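Local coordinates for protein GCN5 like acetylase + bromodomain (Cryptosporidium parvum, PDB 4LDF) that probably acetylates histone H3 as a GCN5-type acetyltransferase, the part described here being its bromodomain, a module that in this family reads acetyl-lysine, at residues D11-M14 with N15-I18; T54-Q57 with T58-K62; L78-M81 with F82-R86; F105-P108 with M109-T112. All blocks are in the same frame, centred on the assembly; numbering follows the deposited sequence.

Contact 1. Residues D11-M14 with N15-I18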
loop_
_atom_site.group_PDB
_atom_site.type_symbol
_atom_site.label_atom_id
_atom_site.label_comp_id
_atom_site.label_asym_id
_atom_site.label_seq_id
_atom_site.Cartn_x
_atom_site.Cartn_y
_atom_site.Cartn_z
ATOM N N ASP A 11 18.543 3.795 -14.312
ATOM C CA ASP A 11 18.936 2.642 -13.498
ATOM C C ASP A 11 18.278 2.699 -12.113
ATOM O O ASP A 11 18.544 3.625 -11.332
ATOM C CB ASP A 11 20.468 2.546 -13.383
ATOM C CG ASP A 11 20.944 1.493 -12.400
ATOM O OD1 ASP A 11 20.804 0.283 -12.708
ATOM O OD2 ASP A 11 21.434 1.879 -11.310
ATOM N N LEU A 12 17.445 1.692 -11.804
ATOM C CA LEU A 12 16.717 1.648 -10.545
ATOM C C LEU A 12 16.808 0.295 -9.863
ATOM O O LEU A 12 16.416 -0.720 -10.440
ATOM C CB LEU A 12 15.229 2.002 -10.757
ATOM C CG LEU A 12 14.860 3.356 -11.365
ATOM C CD1 LEU A 12 13.384 3.387 -11.732
ATOM C CD2 LEU A 12 15.209 4.502 -10.436
ATOM N N SER A 13 17.249 0.301 -8.592
ATOM C CA SER A 13 17.317 -0.893 -7.750
ATOM C C SER A 13 15.884 -1.332 -7.423
ATOM O O SER A 13 14.948 -0.567 -7.652
ATOM C CB SER A 13 18.065 -0.574 -6.459
ATOM O OG SER A 13 17.327 0.387 -5.720
ATOM N N MET A 14 15.710 -2.549 -6.899
ATOM C CA MET A 14 14.391 -3.079 -6.544
ATOM C C MET A 14 13.603 -2.119 -5.659
ATOM O O MET A 14 12.425 -1.855 -5.932
ATOM C CB MET A 14 14.528 -4.433 -5.846
ATOM C CG MET A 14 13.191 -5.081 -5.569
ATOM S SD MET A 14 13.345 -6.543 -4.568
ATOM C CE MET A 14 13.516 -5.800 -2.967
ATOM N N ASN A 15 14.260 -1.617 -4.593
ATOM C CA ASN A 15 13.695 -0.680 -3.626
ATOM C C ASN A 15 13.267 0.638 -4.268
ATOM O O ASN A 15 12.212 1.166 -3.905
ATOM C CB ASN A 15 14.638 -0.484 -2.442
ATOM C CG ASN A 15 14.437 -1.548 -1.399
ATOM O OD1 ASN A 15 13.515 -1.477 -0.588
ATOM N ND2 ASN A 15 15.260 -2.581 -1.421
ATOM N N ASP A 16 14.033 1.140 -5.261
ATOM C CA ASP A 16 13.637 2.356 -5.985
ATOM C C ASP A 16 12.463 2.066 -6.914
ATOM O O ASP A 16 11.629 2.940 -7.137
ATOM C CB ASP A 16 14.811 2.971 -6.762
ATOM C CG ASP A 16 15.785 3.757 -5.904
ATOM O OD1 ASP A 16 15.455 4.036 -4.729
ATOM O OD2 ASP A 16 16.865 4.118 -6.414
ATOM N N GLN A 17 12.404 0.844 -7.475
ATOM C CA GLN A 17 11.309 0.444 -8.361
ATOM C C GLN A 17 10.043 0.307 -7.523
ATOM O O GLN A 17 8.953 0.590 -8.017
ATOM C CB GLN A 17 11.609 -0.904 -9.031
ATOM C CG GLN A 17 12.646 -0.891 -10.149
ATOM C CD GLN A 17 13.029 -2.319 -10.438
ATOM O OE1 GLN A 17 12.228 -3.093 -10.921
ATOM N NE2 GLN A 17 14.227 -2.732 -10.068
ATOM N N ILE A 18 10.189 -0.182 -6.271
ATOM C CA ILE A 18 9.083 -0.308 -5.312
ATOM C C ILE A 18 8.573 1.114 -4.996
ATOM O O ILE A 18 7.368 1.366 -5.107
ATOM C CB ILE A 18 9.482 -1.121 -4.046
ATOM C CG1 ILE A 18 9.490 -2.633 -4.343
ATOM C CG2 ILE A 18 8.547 -0.813 -2.840
ATOM C CD1 ILE A 18 10.216 -3.462 -3.306
HETATM O O HOH W 1 18.937 2.828 -7.583
#

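Contact 2. Residues T54-Q57 with T58-K62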
loop_
_atom_site.group_PDB
_atom_site.type_symbol
_atom_site.label_atom_id
_atom_site.label_comp_id
_atom_site.label_asym_id
_atom_site.label_seq_id
_atom_site.Cartn_x
_atom_site.Cartn_y
_atom_site.Cartn_z
ATOM N N THR A 54 -0.485 -0.748 7.872
ATOM C CA THR A 54 0.483 -0.243 6.917
ATOM C C THR A 54 -0.208 0.800 6.063
ATOM O O THR A 54 -1.436 0.915 6.103
ATOM C CB THR A 54 1.220 -1.371 6.150
ATOM O OG1 THR A 54 2.341 -0.785 5.478
ATOM C CG2 THR A 54 0.328 -2.096 5.149
ATOM N N ASP A 55 0.574 1.548 5.282
ATOM C CA ASP A 55 0.102 2.635 4.424
ATOM C C ASP A 55 1.208 2.975 3.425
ATOM O O ASP A 55 2.332 2.466 3.544
ATOM C CB ASP A 55 -0.252 3.878 5.275
ATOM C CG ASP A 55 0.928 4.365 6.111
ATOM O OD1 ASP A 55 1.636 5.274 5.653
ATOM O OD2 ASP A 55 1.151 3.807 7.209
ATOM N N ILE A 56 0.890 3.838 2.449
ATOM C CA ILE A 56 1.842 4.223 1.392
ATOM C C ILE A 56 3.098 4.934 1.901
ATOM O O ILE A 56 4.189 4.630 1.413
ATOM C CB ILE A 56 1.146 4.933 0.206
ATOM C CG1 ILE A 56 0.120 3.970 -0.454
ATOM C CG2 ILE A 56 2.186 5.456 -0.848
ATOM C CD1 ILE A 56 -0.964 4.624 -1.353
ATOM N N GLN A 57 2.952 5.842 2.894
ATOM C CA GLN A 57 4.054 6.615 3.462
ATOM C C GLN A 57 5.028 5.673 4.188
ATOM O O GLN A 57 6.243 5.822 4.028
ATOM C CB GLN A 57 3.486 7.720 4.389
ATOM C CG GLN A 57 4.496 8.629 5.071
ATOM C CD GLN A 57 3.800 9.516 6.087
ATOM O OE1 GLN A 57 3.705 9.193 7.279
ATOM N NE2 GLN A 57 3.239 10.624 5.624
ATOM N N THR A 58 4.491 4.677 4.932
ATOM C CA THR A 58 5.270 3.666 5.652
ATOM C C THR A 58 6.079 2.834 4.635
ATOM O O THR A 58 7.285 2.686 4.809
ATOM C CB THR A 58 4.346 2.805 6.549
ATOM O OG1 THR A 58 3.771 3.636 7.558
ATOM C CG2 THR A 58 5.067 1.619 7.199
ATOM N N MET A 59 5.424 2.313 3.583
ATOM C CA MET A 59 6.083 1.513 2.543
ATOM C C MET A 59 7.105 2.323 1.732
ATOM O O MET A 59 8.173 1.794 1.424
ATOM C CB MET A 59 5.060 0.789 1.661
ATOM C CG MET A 59 4.298 -0.295 2.415
ATOM S SD MET A 59 3.113 -1.253 1.456
ATOM C CE MET A 59 1.837 -0.058 1.165
ATOM N N LYS A 60 6.797 3.611 1.426
ATOM C CA LYS A 60 7.702 4.534 0.714
ATOM C C LYS A 60 8.945 4.778 1.562
ATOM O O LYS A 60 10.040 4.832 1.002
ATOM C CB LYS A 60 7.023 5.865 0.389
ATOM C CG LYS A 60 6.399 5.907 -0.998
ATOM C CD LYS A 60 5.814 7.286 -1.276
ATOM C CE LYS A 60 5.419 7.429 -2.717
ATOM N NZ LYS A 60 4.973 8.804 -3.055
ATOM N N ARG A 61 8.783 4.902 2.908
ATOM C CA ARG A 61 9.885 5.106 3.865
ATOM C C ARG A 61 10.788 3.884 3.866
ATOM O O ARG A 61 12.011 4.021 3.833
ATOM C CB ARG A 61 9.352 5.299 5.293
ATOM C CG ARG A 61 9.499 6.701 5.855
ATOM C CD ARG A 61 9.470 6.758 7.388
ATOM N NE ARG A 61 8.649 5.727 8.044
ATOM C CZ ARG A 61 7.321 5.744 8.130
ATOM N NH1 ARG A 61 6.681 4.778 8.774
ATOM N NH2 ARG A 61 6.625 6.725 7.573
ATOM N N LYS A 62 10.182 2.689 3.953
ATOM C CA LYS A 62 10.880 1.401 3.922
ATOM C C LYS A 62 11.680 1.263 2.607
ATOM O O LYS A 62 12.841 0.862 2.638
ATOM C CB LYS A 62 9.888 0.240 4.095
ATOM C CG LYS A 62 9.247 0.196 5.491
ATOM C CD LYS A 62 8.484 -1.105 5.746
ATOM C CE LYS A 62 7.780 -1.068 7.074
ATOM N NZ LYS A 62 6.976 -2.296 7.318
HETATM O O HOH W 2 3.828 6.583 7.647
#

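Contact 3. Residues L78-M81 with F82-R86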
loop_
_atom_site.group_PDB
_atom_site.type_symbol
_atom_site.label_atom_id
_atom_site.label_comp_id
_atom_site.label_asym_id
_atom_site.label_seq_id
_atom_site.Cartn_x
_atom_site.Cartn_y
_atom_site.Cartn_z
ATOM N N LEU A 78 1.927 -4.834 0.722
ATOM C CA LEU A 78 1.007 -4.111 -0.151
ATOM C C LEU A 78 -0.347 -4.816 -0.179
ATOM O O LEU A 78 -1.370 -4.130 -0.117
ATOM C CB LEU A 78 1.573 -3.925 -1.579
ATOM C CG LEU A 78 0.653 -3.203 -2.584
ATOM C CD1 LEU A 78 0.381 -1.753 -2.159
ATOM C CD2 LEU A 78 1.224 -3.271 -3.988
ATOM N N LYS A 79 -0.366 -6.170 -0.254
ATOM C CA LYS A 79 -1.631 -6.923 -0.231
ATOM C C LYS A 79 -2.346 -6.694 1.100
ATOM O O LYS A 79 -3.554 -6.456 1.102
ATOM C CB LYS A 79 -1.435 -8.432 -0.468
ATOM C CG LYS A 79 -2.760 -9.112 -0.783
ATOM C CD LYS A 79 -2.708 -10.605 -0.648
ATOM C CE LYS A 79 -4.006 -11.223 -1.122
ATOM N NZ LYS A 79 -5.079 -11.162 -0.083
ATOM N N ARG A 80 -1.589 -6.769 2.222
ATOM C CA ARG A 80 -2.052 -6.520 3.588
ATOM C C ARG A 80 -2.682 -5.118 3.692
ATOM O O ARG A 80 -3.713 -4.976 4.343
ATOM C CB ARG A 80 -0.888 -6.694 4.598
ATOM C CG ARG A 80 -1.238 -6.263 6.050
ATOM C CD ARG A 80 -0.430 -6.948 7.151
ATOM N NE ARG A 80 0.999 -7.073 6.845
ATOM C CZ ARG A 80 1.908 -6.124 7.044
ATOM N NH1 ARG A 80 3.181 -6.346 6.750
ATOM N NH2 ARG A 80 1.552 -4.943 7.540
ATOM N N MET A 81 -2.104 -4.092 3.009
ATOM C CA MET A 81 -2.726 -2.761 3.040
ATOM C C MET A 81 -4.199 -2.831 2.544
ATOM O O MET A 81 -5.092 -2.269 3.186
ATOM C CB MET A 81 -1.934 -1.750 2.197
ATOM C CG MET A 81 -2.385 -0.318 2.433
ATOM S SD MET A 81 -1.614 0.870 1.329
ATOM C CE MET A 81 -2.438 0.429 -0.265
ATOM N N PHE A 82 -4.434 -3.516 1.425
ATOM C CA PHE A 82 -5.789 -3.650 0.851
ATOM C C PHE A 82 -6.702 -4.573 1.684
ATOM O O PHE A 82 -7.885 -4.263 1.887
ATOM C CB PHE A 82 -5.708 -4.079 -0.614
ATOM C CG PHE A 82 -5.066 -3.038 -1.506
ATOM C CD1 PHE A 82 -5.659 -1.788 -1.685
ATOM C CD2 PHE A 82 -3.908 -3.329 -2.220
ATOM C CE1 PHE A 82 -5.071 -0.827 -2.516
ATOM C CE2 PHE A 82 -3.349 -2.388 -3.087
ATOM C CZ PHE A 82 -3.935 -1.146 -3.232
ATOM N N ASP A 83 -6.115 -5.652 2.234
ATOM C CA ASP A 83 -6.796 -6.611 3.091
ATOM C C ASP A 83 -7.282 -5.966 4.392
ATOM O O ASP A 83 -8.436 -6.182 4.766
ATOM C CB ASP A 83 -5.915 -7.849 3.358
ATOM C CG ASP A 83 -5.850 -8.838 2.200
ATOM O OD1 ASP A 83 -6.731 -8.779 1.306
ATOM O OD2 ASP A 83 -4.948 -9.693 2.204
ATOM N N ASN A 84 -6.428 -5.145 5.038
ATOM C CA ASN A 84 -6.728 -4.381 6.269
ATOM C C ASN A 84 -7.924 -3.477 6.049
ATOM O O ASN A 84 -8.824 -3.478 6.878
ATOM C CB ASN A 84 -5.525 -3.519 6.713
ATOM C CG ASN A 84 -4.400 -4.279 7.364
ATOM O OD1 ASN A 84 -4.525 -5.453 7.699
ATOM N ND2 ASN A 84 -3.282 -3.607 7.591
ATOM N N CYS A 85 -7.942 -2.730 4.919
ATOM C CA CYS A 85 -9.024 -1.811 4.570
ATOM C C CYS A 85 -10.349 -2.541 4.518
ATOM O O CYS A 85 -11.306 -2.134 5.203
ATOM C CB CYS A 85 -8.739 -1.089 3.254
ATOM S SG CYS A 85 -9.959 0.195 2.840
ATOM N N ARG A 86 -10.378 -3.661 3.737
ATOM C CA ARG A 86 -11.548 -4.520 3.522
ATOM C C ARG A 86 -11.986 -5.228 4.794
ATOM O O ARG A 86 -13.181 -5.390 4.994
ATOM C CB ARG A 86 -11.330 -5.486 2.347
ATOM C CG ARG A 86 -11.334 -4.769 0.962
ATOM C CD ARG A 86 -11.274 -5.737 -0.209
ATOM N NE ARG A 86 -10.004 -6.466 -0.218
ATOM C CZ ARG A 86 -9.018 -6.280 -1.089
ATOM N NH1 ARG A 86 -9.167 -5.430 -2.107
ATOM N NH2 ARG A 86 -7.887 -6.957 -0.968
#

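Contact 4. Residues F105-P108 with M109-T112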
loop_
_atom_site.group_PDB
_atom_site.type_symbol
_atom_site.label_atom_id
_atom_site.label_comp_id
_atom_site.label_asym_id
_atom_site.label_seq_id
_atom_site.Cartn_x
_atom_site.Cartn_y
_atom_site.Cartn_z
ATOM N N PHE A 105 -5.610 -2.059 -10.295
ATOM C CA PHE A 105 -4.864 -1.036 -11.041
ATOM C C PHE A 105 -3.337 -1.228 -10.914
ATOM O O PHE A 105 -2.638 -1.132 -11.922
ATOM C CB PHE A 105 -5.283 0.380 -10.571
ATOM C CG PHE A 105 -4.329 1.509 -10.889
ATOM C CD1 PHE A 105 -4.346 2.127 -12.135
ATOM C CD2 PHE A 105 -3.435 1.983 -9.926
ATOM C CE1 PHE A 105 -3.458 3.170 -12.431
ATOM C CE2 PHE A 105 -2.572 3.044 -10.212
ATOM C CZ PHE A 105 -2.571 3.618 -11.467
ATOM N N ILE A 106 -2.837 -1.493 -9.684
ATOM C CA ILE A 106 -1.395 -1.616 -9.388
ATOM C C ILE A 106 -0.739 -2.996 -9.587
ATOM O O ILE A 106 0.487 -3.058 -9.758
ATOM C CB ILE A 106 -1.022 -0.966 -8.019
ATOM C CG1 ILE A 106 0.427 -0.398 -7.997
ATOM C CG2 ILE A 106 -1.270 -1.924 -6.850
ATOM C CD1 ILE A 106 0.723 0.784 -8.978
ATOM N N TRP A 107 -1.536 -4.084 -9.553
ATOM C CA TRP A 107 -1.039 -5.462 -9.728
ATOM C C TRP A 107 -0.223 -5.664 -11.021
ATOM O O TRP A 107 0.837 -6.287 -10.917
ATOM C CB TRP A 107 -2.123 -6.535 -9.499
ATOM C CG TRP A 107 -1.789 -7.490 -8.381
ATOM C CD1 TRP A 107 -1.634 -8.846 -8.475
ATOM C CD2 TRP A 107 -1.585 -7.159 -6.993
ATOM N NE1 TRP A 107 -1.298 -9.370 -7.250
ATOM C CE2 TRP A 107 -1.281 -8.363 -6.318
ATOM C CE3 TRP A 107 -1.574 -5.949 -6.264
ATOM C CZ2 TRP A 107 -0.969 -8.394 -4.945
ATOM C CZ3 TRP A 107 -1.327 -5.994 -4.901
ATOM C CH2 TRP A 107 -1.024 -7.204 -4.257
ATOM N N PRO A 108 -0.616 -5.115 -12.208
ATOM C CA PRO A 108 0.252 -5.243 -13.398
ATOM C C PRO A 108 1.673 -4.692 -13.170
ATOM O O PRO A 108 2.631 -5.336 -13.591
ATOM C CB PRO A 108 -0.471 -4.402 -14.459
ATOM C CG PRO A 108 -1.882 -4.412 -14.058
ATOM C CD PRO A 108 -1.857 -4.386 -12.551
ATOM N N MET A 109 1.808 -3.512 -12.522
ATOM C CA MET A 109 3.121 -2.893 -12.246
ATOM C C MET A 109 3.934 -3.753 -11.270
ATOM O O MET A 109 5.145 -3.829 -11.406
ATOM C CB MET A 109 2.952 -1.462 -11.685
ATOM C CG MET A 109 4.260 -0.694 -11.544
ATOM S SD MET A 109 4.002 1.054 -11.198
ATOM C CE MET A 109 5.620 1.670 -11.587
ATOM N N LEU A 110 3.273 -4.405 -10.300
ATOM C CA LEU A 110 3.933 -5.270 -9.303
ATOM C C LEU A 110 4.670 -6.453 -9.959
ATOM O O LEU A 110 5.705 -6.861 -9.457
ATOM C CB LEU A 110 2.893 -5.761 -8.260
ATOM C CG LEU A 110 3.378 -6.513 -7.021
ATOM C CD1 LEU A 110 4.260 -5.639 -6.138
ATOM C CD2 LEU A 110 2.208 -7.000 -6.204
ATOM N N GLN A 111 4.165 -6.954 -11.100
ATOM C CA GLN A 111 4.766 -8.074 -11.861
ATOM C C GLN A 111 6.101 -7.681 -12.482
ATOM O O GLN A 111 6.922 -8.562 -12.724
ATOM C CB GLN A 111 3.822 -8.582 -12.997
ATOM C CG GLN A 111 2.355 -8.816 -12.605
ATOM C CD GLN A 111 2.215 -9.730 -11.425
ATOM O OE1 GLN A 111 2.779 -10.833 -11.396
ATOM N NE2 GLN A 111 1.527 -9.261 -10.391
ATOM N N THR A 112 6.297 -6.374 -12.770
ATOM C CA THR A 112 7.508 -5.859 -13.440
ATOM C C THR A 112 8.693 -5.596 -12.489
ATOM O O THR A 112 9.791 -5.329 -12.966
ATOM C CB THR A 112 7.196 -4.620 -14.310
ATOM O OG1 THR A 112 7.018 -3.469 -13.474
ATOM C CG2 THR A 112 5.985 -4.813 -15.217
HETATM O O HOH W 3 -0.214 -1.350 -12.557
#

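Contact 1. Residues D11-M14 with N15-I18
Ser13 and Asp16 meet where the chain turns into helix 14-27. Ser13 OG accepts a weak hydrogen bond from Asp16 N at 3.4 Å, the N-cap bond that takes up an amide of the first turn, which has no carbonyl of a preceding helical turn to pair with. A small hydroxyl suits this place, and its chi1 of 64°, which sets OG between the backbone N and the carbonyl carbon, turns the oxygen back over the helix start. Asp16 returns the link through water: the water donates to Asp16 OD2 at 2.7 Å and accepts from Ser13 N at 3.2 Å. A carboxylate here lies near the positive end of the helix dipole, which would probably stabilise its charge.

Beyond the cap, Gln17 NE2 reaches back to Leu12 O at 3.0 Å, coming from above the carbonyl plane along a bent N-H path of 136°. Beside it Leu12 CB packs on Gln17 CG at 3.9 Å, while the Leu12 side chain crosses that of Asp16 at about a right angle, CD2 against CB. Elsewhere on the turn, Met14 and Ile18 lie side by side, with Met14 CE 4.1 Å from Ile18 CD1.

Outer partners fix the start of the helix: Asn15 ND2 donates to Tyr68 O in the loop between helices 56-64 and 71-88, and Gln17 OE1 accepts from Gln114 N beyond helix 93-110.

Contact 2. Residues T54-Q57 with T58-K62
Asp55 and Thr58 cross at about a right angle, so that the carboxylate receives both the hydroxyl and the amide of the threonine. Thr58 OG1 donates to Asp55 OD2 at 2.6 Å, on the syn side but 33° out of the carboxylate plane, while Thr58 N donates to Asp55 OD1 at 3.0 Å from above that plane. The chi1 of 57° swings the Asp55 carboxylate back over the first turn. This is an N-cap: Asp55 opens helix 56-64 after the ZA loop of the family, which joins it to the first bundle helix, 14-27. A short acidic side chain suits the spot because it can accept from an amide there.

Gln57 and Arg61, one turn apart, cross with amide and guanidinium planes 62° apart and are joined by a bridging water. It donates to Gln57 OE1 and to Thr58 OG1, and accepts from Arg61 NH2 at 2.8 Å in the guanidinium plane. Met59 lies across Thr54, its CG 3.7 Å from Thr54 OG1, whose stronger partner is Glu77 of helix 71-88. Lys60 runs extended past Ile56, CD to CG2 at 4.1 Å, to a salt bridge with Asp23 and a cation-pi contact with Trp19.

Contact 3. Residues L78-M81 with F82-R86
Met81 folds its methyl over the ring of Phe82, its neighbour in sequence. CE sits 3.9 Å from the ring centroid and 21° off the normal, a CH-pi contact displaced toward the CZ and CE1 rim. The bend at chi3, 71°, brings the methyl round; the flexible thioether makes methionine apt for such a reach. Leu78, pointing the same way as Phe82, packs CD1 on CE2 at 3.9 Å. These apolar groups form the inward side of helix 71-88, facing helices 14-27, 56-64 and 93-110 within the left-handed four-helix bundle of the bromodomain fold.

The outward side is charged. Lys79 NZ donates to the syn lone pair of Asp83 OD2 at 2.7 Å, its chain curling at chi4 (-81°). Asp83 OD1 is gripped by Arg86 NH2 at 3.1 Å, on its anti side but tilted out of the carboxylate plane, with OD1 in the guanidinium plane; one aspartate thus holds two cations in a salt-bridge network. Arg86 NH2 also pairs with Glu103 of helix 93-110. The aliphatic CG of Arg80 lies 3.7 Å from Asn84 ND2, and both side chains donate to Glu52 O in the loop ahead of helix 56-64.

Contact 4. Residues F105-P108 with M109-T112
The chi1 of Leu110, -172°, carries its CG away from the backbone N and brings CD2 over the indole of Trp107. The methyl stands above the six-membered ring, 3.6 Å from its centroid and only 5° off the normal, a nearly vertical CH-pi contact. The two side chains lie alongside each other, pointing the same way, and a branched leucine suits the place because one of its branch methyls can lie over the broad ring.

Gln111 is folded back by chi2, -54°, so that its amide returns to the turn before. NE2 donates to Trp107 O at 3.1 Å along a fairly straight N-H path; the carbonyl oxygen lies in the Gln111 amide plane, although the donor comes from above the carbonyl plane. Gln111 N gives the same oxygen a weak bond at 3.4 Å, so residue 111 grips it twice. Ile106 CD1 meets Met109 SD at 4.0 Å, an apolar pairing.

Pro108 has no N-H to give to the preceding turn, and the helix kinks there. Just past the kink a water bridges Phe105 O and Met109 N, which have no direct bond; it accepts from Met109 N at 3.0 Å. Farther on, Thr112 OG1 and N both donate to Met109 O, OG1 at 2.8 Å. Ile106, Trp107 and Leu110 all touch helix 71-88, as expected of the final long helix in the four-helix bundle of a bromodomain, here bent by proline near its C-terminal end.

The four contacts come one after another along the chain, and four of their six pairings touch; contacts 1 and 3, and contacts 2 and 4, stay about 8 Å apart at their nearest atoms. Contact 2 and contact 3 join most closely: Met59 CE lies 3.6 Å from Met81 SD, although the centres of the two contacts are about 13 Å apart. Contact 3 passes on to contact 4 where Leu78 CD2 meets Trp107 CZ3 at 3.8 Å. Contact 1 touches contact 4 through Gln17 and Thr112, and contact 2 through Asn15 and Lys62. A glycerol, probably from the crystallisation liquor, sits about 4 Å from the side chain of Cys85 in contact 3, and may mark a pocket there.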